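Outer membrane protein TP0453 (Treponema pallidum, PDB 3K8G) alters membrane permeability at acidic pH and might take part in ligand transport, as a lipoprotein associated with the outer membrane. Local coordinates at residues L83-S86 and G90-S93. Residues are numbered along the deposited sequence; the frame is centred on the assembly and turned at random.
Sequences LIFS and GWAS
Phe-85 and Trp-91 make a T-shaped pair across a short loop, an example of how an indole can serve as a wall for both a ring and the backbone that carries it. The phenyl edge is turned to the indole face, with the six-membered rings' centroids 5.2 Å apart and the planes at 82°. The leading atom is Phe-85 CD1, which sits over the middle of the indole and lies 3.8 Å from Trp-91 CD2, at the fusion bond. Further along the same face, Phe-85 CA rests on the five-membered ring as a CH-pi contact, 3.8 Å from its centroid and 26° off the normal. A chi1 of -45° sets Phe-85 CG opposite the carbonyl carbon, and with CA already on the five-membered ring this brings CD1 over the indole centre. At the indole edge, near its plane, Ser-86 O approaches Trp-91 CD1 to 3.4 Å. No hydrogen bond joins the two segments, so aromatic and van der Waals packing carries the contact, while Ser-86 OG is hydrogen-bonded to Ser-88 OG in the linking residues. Asp-46 of helix 45-52 ties both residues from outside: its OD2 accepts a hydrogen bond from Phe-85 N, and its OD1 a weak one from Trp-91 NE1. The pair packs on Val-110 of strand 108-114 and on Tyr-103 of strand 101-104, whose ring stacks with Phe-85, and so joins the loop after helix 78-81 to strand 92-95, the outermost strand at one end of the U-shaped beta-half-barrel.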
loop_
_atom_site.group_PDB
_atom_site.type_symbol
_atom_site.label_atom_id
_atom_site.label_comp_id
_atom_site.label_asym_id
_atom_site.label_seq_id
_atom_site.Cartn_x
_atom_site.Cartn_y
_atom_site.Cartn_z
ATOM N N LEU A 83 15.105 -20.507 -6.793
ATOM C CA LEU A 83 14.915 -20.345 -8.234
ATOM C C LEU A 83 14.670 -18.910 -8.687
ATOM O O LEU A 83 14.501 -18.651 -9.885
ATOM C CB LEU A 83 13.763 -21.244 -8.705
ATOM C CG LEU A 83 14.111 -22.736 -8.569
ATOM C CD1 LEU A 83 12.956 -23.608 -9.057
ATOM C CD2 LEU A 83 15.401 -23.046 -9.331
ATOM N N ILE A 84 14.599 -17.985 -7.733
ATOM C CA ILE A 84 14.529 -16.571 -8.068
ATOM C C ILE A 84 15.806 -15.856 -7.631
ATOM O O ILE A 84 16.771 -16.515 -7.228
ATOM C CB ILE A 84 13.257 -15.899 -7.497
ATOM C CG1 ILE A 84 13.096 -16.165 -5.993
ATOM C CG2 ILE A 84 12.004 -16.366 -8.306
ATOM C CD1 ILE A 84 11.969 -15.315 -5.337
ATOM N N PHE A 85 15.807 -14.522 -7.700
ATOM C CA PHE A 85 17.002 -13.723 -7.421
ATOM C C PHE A 85 18.228 -14.273 -8.148
ATOM O O PHE A 85 19.265 -14.504 -7.547
ATOM C CB PHE A 85 17.294 -13.635 -5.906
ATOM C CG PHE A 85 16.084 -13.356 -5.065
ATOM C CD1 PHE A 85 15.398 -12.146 -5.184
ATOM C CD2 PHE A 85 15.617 -14.313 -4.169
ATOM C CE1 PHE A 85 14.266 -11.889 -4.425
ATOM C CE2 PHE A 85 14.488 -14.053 -3.384
ATOM C CZ PHE A 85 13.808 -12.835 -3.529
ATOM N N SER A 86 18.110 -14.487 -9.448
ATOM C CA SER A 86 19.265 -14.919 -10.224
ATOM C C SER A 86 20.213 -13.742 -10.479
ATOM O O SER A 86 19.769 -12.629 -10.757
ATOM C CB SER A 86 18.792 -15.550 -11.535
ATOM O OG SER A 86 19.642 -15.168 -12.598
ATOM N N GLY A 90 20.458 -9.263 -12.252
ATOM C CA GLY A 90 21.016 -8.103 -11.562
ATOM C C GLY A 90 20.800 -8.113 -10.059
ATOM O O GLY A 90 20.805 -7.044 -9.429
ATOM N N TRP A 91 20.600 -9.306 -9.490
ATOM C CA TRP A 91 20.423 -9.510 -8.046
ATOM C C TRP A 91 21.726 -9.931 -7.384
ATOM O O TRP A 91 22.336 -10.909 -7.805
ATOM C CB TRP A 91 19.408 -10.623 -7.747
ATOM C CG TRP A 91 18.039 -10.309 -8.094
ATOM C CD1 TRP A 91 17.351 -10.740 -9.204
ATOM C CD2 TRP A 91 17.132 -9.481 -7.348
ATOM N NE1 TRP A 91 16.077 -10.228 -9.187
ATOM C CE2 TRP A 91 15.909 -9.458 -8.061
ATOM C CE3 TRP A 91 17.233 -8.759 -6.144
ATOM C CZ2 TRP A 91 14.792 -8.730 -7.620
ATOM C CZ3 TRP A 91 16.108 -8.044 -5.690
ATOM C CH2 TRP A 91 14.908 -8.038 -6.431
ATOM N N ALA A 92 22.130 -9.213 -6.340
ATOM C CA ALA A 92 23.293 -9.602 -5.552
ATOM C C ALA A 92 22.814 -10.049 -4.196
ATOM O O ALA A 92 21.919 -9.428 -3.615
ATOM C CB ALA A 92 24.258 -8.452 -5.417
ATOM N N SER A 93 23.386 -11.141 -3.704
ATOM C CA SER A 93 23.032 -11.672 -2.399
ATOM C C SER A 93 24.121 -11.379 -1.365
ATOM O O SER A 93 25.310 -11.333 -1.703
ATOM C CB SER A 93 22.794 -13.174 -2.487
ATOM O OG SER A 93 24.013 -13.848 -2.740
#